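Local structure of processed glycerol phosphate lipoteichoic acid synthase 2 (Bacillus subtilis, 2W8D) at residues Tyr36-Ser41 with Lys192-Ser197; Asp86-Met91 with Val254-His259. The protein belongs to the sulfatase family of the alkaline phosphatase clan and binds a magnesium ion in its C-terminal domain. All coordinates share one frame; numbering follows the deposited sequence.

Contact 1: residues Tyr36-Ser41 with Lys192-Ser197; sequences YVSLES and KFITLS. With MG (magnesium ion), chain C.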
loop_
_atom_site.group_PDB
_atom_site.type_symbol
_atom_site.label_atom_id
_atom_site.label_comp_id
_atom_site.label_asym_id
_atom_site.label_seq_id
_atom_site.Cartn_x
_atom_site.Cartn_y
_atom_site.Cartn_z
ATOM N N TYR A 36 -6.568 -6.144 -4.148
ATOM C CA TYR A 36 -5.639 -5.512 -3.239
ATOM C C TYR A 36 -6.102 -5.827 -1.834
ATOM O O TYR A 36 -7.315 -5.843 -1.570
ATOM C CB TYR A 36 -5.634 -3.978 -3.419
ATOM C CG TYR A 36 -4.687 -3.421 -4.427
ATOM C CD1 TYR A 36 -5.044 -3.302 -5.765
ATOM C CD2 TYR A 36 -3.450 -2.917 -4.031
ATOM C CE1 TYR A 36 -4.178 -2.726 -6.707
ATOM C CE2 TYR A 36 -2.569 -2.339 -4.962
ATOM C CZ TYR A 36 -2.951 -2.258 -6.301
ATOM O OH TYR A 36 -2.087 -1.699 -7.210
ATOM N N VAL A 37 -5.152 -6.033 -0.933
ATOM C CA VAL A 37 -5.414 -6.124 0.507
ATOM C C VAL A 37 -4.507 -5.185 1.281
ATOM O O VAL A 37 -3.292 -5.305 1.217
ATOM C CB VAL A 37 -5.185 -7.537 1.080
ATOM C CG1 VAL A 37 -5.575 -7.552 2.548
ATOM C CG2 VAL A 37 -5.978 -8.590 0.253
ATOM N N SER A 38 -5.109 -4.245 1.999
ATOM C CA SER A 38 -4.391 -3.354 2.875
ATOM C C SER A 38 -4.304 -3.987 4.250
ATOM O O SER A 38 -5.320 -4.145 4.930
ATOM C CB SER A 38 -5.133 -2.012 2.950
ATOM O OG SER A 38 -4.692 -1.221 4.041
ATOM N N LEU A 39 -3.079 -4.337 4.654
ATOM C CA LEU A 39 -2.752 -4.998 5.934
ATOM C C LEU A 39 -2.472 -3.957 6.988
ATOM O O LEU A 39 -1.350 -3.424 7.069
ATOM C CB LEU A 39 -1.506 -5.845 5.750
ATOM C CG LEU A 39 -1.595 -6.903 4.651
ATOM C CD1 LEU A 39 -0.272 -7.592 4.429
ATOM C CD2 LEU A 39 -2.666 -7.939 4.979
ATOM N N GLU A 40 -3.481 -3.645 7.789
ATOM C CA GLU A 40 -3.449 -2.533 8.730
ATOM C C GLU A 40 -2.236 -2.549 9.673
ATOM O O GLU A 40 -2.009 -3.554 10.399
ATOM C CB GLU A 40 -4.736 -2.565 9.578
ATOM C CG GLU A 40 -4.963 -1.379 10.503
ATOM C CD GLU A 40 -4.718 -0.023 9.853
ATOM O OE1 GLU A 40 -5.441 0.348 8.883
ATOM O OE2 GLU A 40 -3.778 0.675 10.316
ATOM N N SER A 41 -1.490 -1.433 9.674
ATOM C CA SER A 41 -0.436 -1.157 10.666
ATOM C C SER A 41 0.649 -2.234 10.733
ATOM O O SER A 41 1.346 -2.342 11.738
ATOM C CB SER A 41 -1.048 -0.996 12.057
ATOM O OG SER A 41 -1.859 0.161 12.164
ATOM N N LYS A 192 -10.496 -3.819 -3.666
ATOM C CA LYS A 192 -9.686 -3.416 -2.528
ATOM C C LYS A 192 -10.317 -3.908 -1.248
ATOM O O LYS A 192 -11.487 -3.599 -0.982
ATOM C CB LYS A 192 -9.559 -1.885 -2.438
ATOM C CG LYS A 192 -8.738 -1.207 -3.550
ATOM C CD LYS A 192 -9.382 0.156 -3.976
ATOM C CE LYS A 192 -9.602 1.067 -2.794
ATOM N NZ LYS A 192 -8.308 1.252 -2.039
ATOM N N PHE A 193 -9.538 -4.651 -0.453
ATOM C CA PHE A 193 -9.965 -5.065 0.872
ATOM C C PHE A 193 -9.204 -4.315 1.968
ATOM O O PHE A 193 -7.978 -4.464 2.117
ATOM C CB PHE A 193 -9.771 -6.574 1.023
ATOM C CG PHE A 193 -10.751 -7.394 0.222
ATOM C CD1 PHE A 193 -11.839 -7.975 0.835
ATOM C CD2 PHE A 193 -10.580 -7.575 -1.147
ATOM C CE1 PHE A 193 -12.753 -8.729 0.089
ATOM C CE2 PHE A 193 -11.451 -8.320 -1.877
ATOM C CZ PHE A 193 -12.555 -8.915 -1.271
ATOM N N ILE A 194 -9.913 -3.475 2.717
ATOM C CA ILE A 194 -9.258 -2.676 3.755
ATOM C C ILE A 194 -9.522 -3.298 5.125
ATOM O O ILE A 194 -10.640 -3.210 5.647
ATOM C CB ILE A 194 -9.710 -1.185 3.747
ATOM C CG1 ILE A 194 -9.834 -0.627 2.310
ATOM C CG2 ILE A 194 -8.778 -0.314 4.707
ATOM C CD1 ILE A 194 -8.531 -0.547 1.508
ATOM N N THR A 195 -8.500 -3.949 5.684
ATOM C CA THR A 195 -8.623 -4.625 6.975
ATOM C C THR A 195 -8.679 -3.572 8.069
ATOM O O THR A 195 -8.279 -2.452 7.839
ATOM C CB THR A 195 -7.463 -5.643 7.236
ATOM O OG1 THR A 195 -6.178 -4.972 7.349
ATOM C CG2 THR A 195 -7.425 -6.669 6.118
ATOM N N LEU A 196 -9.130 -3.970 9.257
ATOM C CA LEU A 196 -9.395 -3.100 10.410
ATOM C C LEU A 196 -8.789 -3.536 11.741
ATOM O O LEU A 196 -8.555 -2.680 12.615
ATOM C CB LEU A 196 -10.904 -3.058 10.662
ATOM C CG LEU A 196 -11.616 -1.959 9.890
ATOM C CD1 LEU A 196 -13.110 -2.007 10.112
ATOM C CD2 LEU A 196 -11.001 -0.574 10.226
ATOM N N SER A 197 -8.628 -4.849 11.930
ATOM C CA SER A 197 -8.400 -5.442 13.233
ATOM C C SER A 197 -7.041 -5.080 13.853
ATOM O O SER A 197 -6.961 -4.933 15.057
ATOM C CB SER A 197 -8.539 -6.973 13.163
ATOM O OG SER A 197 -9.905 -7.409 13.198
HETATM MG MG MG C . -4.062 2.110 8.841
HETATM O O HOH W 1 -5.818 -1.413 6.633
HETATM O O HOH W 2 -8.183 0.402 8.346
#
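Strands 36-39 and 192-194 run in the same direction, their axes 17° apart and 4.6 Å at closest approach, with Y36 facing K192, V37 facing F193 and S38 facing I194. F193 uses both its N, donating to Y36 O at 2.8 Å, and its O, accepting from S38 N at 2.9 Å; bonding on either side of V37 is the parallel pattern. V37 and F193 put their side chains on one face of the sheet, where helices 219-244 and 171-183 pack; Y36, S38, K192 and I194 share the other, and I194 CD1 lies 4.0 Å from S38 CB. Beyond the ladder T195 takes over. Its chi1 of 65° sets OG1 between its N and carbonyl carbon, aimed at 36-41, where OG1 donates to a lone pair of S38 O at 2.7 Å and accepts the N-H of E40 at 3.0 Å. T195 N also reaches S38 O, which takes two protein donors from one residue. The hydroxyl bridges the point where strand 36-39 ends and the chain turns into the metal site. There E40 grips the magnesium ion with both carboxylate oxygens, while S41 OG donates to the anti lone pair of OE2. Two waters link E40 OE1 to T195 O, and one also meets S38 OG. T195 is thus placed to act as a second-shell residue, through the backbone of E40 and, by water, its OE1.

Contact 2: residues Asp86-Met91 with Val254-His259; sequences DAEFMM and VMYGDH. With MG (magnesium ion), chain C.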
loop_
_atom_site.group_PDB
_atom_site.type_symbol
_atom_site.label_atom_id
_atom_site.label_comp_id
_atom_site.label_asym_id
_atom_site.label_seq_id
_atom_site.Cartn_x
_atom_site.Cartn_y
_atom_site.Cartn_z
ATOM N N ASP A 86 -4.013 7.773 2.798
ATOM C CA ASP A 86 -2.787 8.162 2.085
ATOM C C ASP A 86 -2.227 6.984 1.311
ATOM O O ASP A 86 -1.930 7.131 0.154
ATOM C CB ASP A 86 -1.684 8.663 3.049
ATOM C CG ASP A 86 -1.907 10.078 3.516
ATOM O OD1 ASP A 86 -2.929 10.676 3.072
ATOM O OD2 ASP A 86 -1.066 10.592 4.336
ATOM N N ALA A 87 -2.076 5.808 1.932
ATOM C CA ALA A 87 -1.613 4.641 1.170
ATOM C C ALA A 87 -2.614 4.243 0.050
ATOM O O ALA A 87 -2.208 3.949 -1.072
ATOM C CB ALA A 87 -1.249 3.468 2.084
ATOM N N GLU A 88 -3.913 4.280 0.312
ATOM C CA GLU A 88 -4.895 3.981 -0.789
ATOM C C GLU A 88 -4.761 4.983 -1.940
ATOM O O GLU A 88 -4.855 4.619 -3.126
ATOM C CB GLU A 88 -6.360 4.027 -0.320
ATOM C CG GLU A 88 -6.722 3.055 0.765
ATOM C CD GLU A 88 -8.214 3.131 1.063
ATOM O OE1 GLU A 88 -9.023 2.900 0.116
ATOM O OE2 GLU A 88 -8.555 3.452 2.233
ATOM N N PHE A 89 -4.545 6.244 -1.604
ATOM C CA PHE A 89 -4.406 7.265 -2.642
ATOM C C PHE A 89 -3.239 6.991 -3.593
ATOM O O PHE A 89 -3.344 7.173 -4.803
ATOM C CB PHE A 89 -4.198 8.655 -2.011
ATOM C CG PHE A 89 -4.161 9.767 -3.027
ATOM C CD1 PHE A 89 -5.324 10.162 -3.672
ATOM C CD2 PHE A 89 -2.954 10.420 -3.334
ATOM C CE1 PHE A 89 -5.310 11.216 -4.595
ATOM C CE2 PHE A 89 -2.917 11.457 -4.276
ATOM C CZ PHE A 89 -4.106 11.854 -4.906
HETATM N N MSE A 90 -2.133 6.552 -3.016
HETATM C CA MSE A 90 -0.944 6.200 -3.772
HETATM C C MSE A 90 -1.113 4.932 -4.618
HETATM O O MSE A 90 -0.597 4.907 -5.739
HETATM C CB MSE A 90 0.257 6.112 -2.837
HETATM C CG MSE A 90 0.689 7.504 -2.408
HETATM SE SE MSE A 90 2.293 7.489 -1.277
HETATM C CE MSE A 90 1.437 7.101 0.412
HETATM N N MSE A 91 -1.833 3.920 -4.099
HETATM C CA MSE A 91 -2.112 2.687 -4.854
HETATM C C MSE A 91 -2.905 3.024 -6.092
HETATM O O MSE A 91 -2.640 2.475 -7.142
HETATM C CB MSE A 91 -2.930 1.647 -4.062
HETATM C CG MSE A 91 -2.296 1.154 -2.784
HETATM SE SE MSE A 91 -0.549 0.309 -3.060
HETATM C CE MSE A 91 0.474 1.218 -1.666
ATOM N N VAL A 254 -2.408 -8.539 -4.422
ATOM C CA VAL A 254 -1.375 -7.595 -4.028
ATOM C C VAL A 254 -1.683 -7.166 -2.605
ATOM O O VAL A 254 -2.735 -6.557 -2.357
ATOM C CB VAL A 254 -1.519 -6.282 -4.851
ATOM C CG1 VAL A 254 -0.448 -5.256 -4.455
ATOM C CG2 VAL A 254 -1.552 -6.547 -6.336
HETATM N N MSE A 255 -0.760 -7.411 -1.678
HETATM C CA MSE A 255 -0.975 -7.066 -0.275
HETATM C C MSE A 255 0.118 -6.211 0.272
HETATM O O MSE A 255 1.313 -6.484 0.058
HETATM C CB MSE A 255 -1.121 -8.303 0.593
HETATM C CG MSE A 255 -2.189 -9.226 0.050
HETATM SE SE MSE A 255 -2.502 -10.671 1.287
HETATM C CE MSE A 255 -0.762 -11.604 1.148
ATOM N N TYR A 256 -0.288 -5.217 1.050
ATOM C CA TYR A 256 0.679 -4.280 1.599
ATOM C C TYR A 256 0.325 -3.808 3.003
ATOM O O TYR A 256 -0.850 -3.507 3.304
ATOM C CB TYR A 256 0.774 -3.059 0.672
ATOM C CG TYR A 256 -0.503 -2.279 0.564
ATOM C CD1 TYR A 256 -0.696 -1.145 1.334
ATOM C CD2 TYR A 256 -1.514 -2.651 -0.328
ATOM C CE1 TYR A 256 -1.885 -0.410 1.272
ATOM C CE2 TYR A 256 -2.719 -1.934 -0.393
ATOM C CZ TYR A 256 -2.888 -0.795 0.391
ATOM O OH TYR A 256 -4.035 -0.006 0.327
ATOM N N GLY A 257 1.350 -3.662 3.843
ATOM C CA GLY A 257 1.146 -2.956 5.104
ATOM C C GLY A 257 0.914 -1.495 4.752
ATOM O O GLY A 257 1.599 -0.963 3.870
ATOM N N ASP A 258 -0.047 -0.835 5.401
ATOM C CA ASP A 258 -0.359 0.563 4.983
ATOM C C ASP A 258 0.611 1.631 5.552
ATOM O O ASP A 258 0.944 2.605 4.868
ATOM C CB ASP A 258 -1.845 0.910 5.195
ATOM C CG ASP A 258 -2.285 0.803 6.649
ATOM O OD1 ASP A 258 -1.562 0.193 7.478
ATOM O OD2 ASP A 258 -3.350 1.373 6.980
ATOM N N HIS A 259 1.114 1.423 6.776
ATOM C CA HIS A 259 2.053 2.382 7.388
ATOM C C HIS A 259 2.492 1.778 8.685
ATOM O O HIS A 259 2.031 0.683 9.006
ATOM C CB HIS A 259 1.320 3.708 7.674
ATOM C CG HIS A 259 0.013 3.487 8.361
ATOM N ND1 HIS A 259 -0.082 3.199 9.717
ATOM C CD2 HIS A 259 -1.244 3.405 7.861
ATOM C CE1 HIS A 259 -1.351 3.011 10.028
ATOM N NE2 HIS A 259 -2.077 3.115 8.918
HETATM MG MG MG C . -4.062 2.110 8.841
#
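One face of the Y256 ring carries the end of selenomethionine M91. Its SE, 4.2 Å from the ring centroid and 13° off the normal, makes the Met-aromatic contact; the methyl CE, at 4.1 Å, adds a CH-pi contact over the same face. A87 CB approaches the ring obliquely, 4.0 Å from Y256 CE1. Over one face of the H259 ring lies D258 OD1, 3.2 Å above the plane and offset toward the rim. At the phenol end M91 CG sits 3.7 Å from Y256 OH, and E88 CG also lies close to that oxygen, its side chain crossing the tyrosine at about a right angle. Bends at chi2 (-59°) and chi3 fold M91 back over the ring, so that the two side chains slide past each other in opposite directions. A87 also touches the loop after the strand, its CB 3.6 Å from D258 O. The carboxylate of E88 turns to other partners, K192, R139 and Y143. D258 and H259 follow directly on strand 254-257 and bind the magnesium ion through OD2 and NE2, at 2.1 Å and 2.2 Å; D258 OD1 meanwhile accepts from the backbone N of S41. Helix 86-91 thus packs mainly through apolar and aromatic contacts, with no hydrogen bond between the two segments: the ion is held by D258 and H259 just past the strand, while the Y256 side chain packs against M91 and A87.

Overall arrangement
Both contacts are buried, their centres 8 Å apart, and both reach the same mixed sheet, in which strand 33-39 lies between strands 189-194 and 251-257. Contact 1 pairs two parallel neighbours within that sheet, so backbone hydrogen bonds dominate; contact 2 sets helix 86-93 against the sheet and relies on side-chain packing, burying 211 Å² against 416 Å². They meet directly where L39 N and Y256 O are hydrogen-bonded at 2.7 Å, and where S38 CB packs on Y256 OH. The magnesium ion joins them chemically: E40 comes from contact 1, D258 and H259 from contact 2, all just past strand ends, phosphothreonine T84 being the fourth residue of the site.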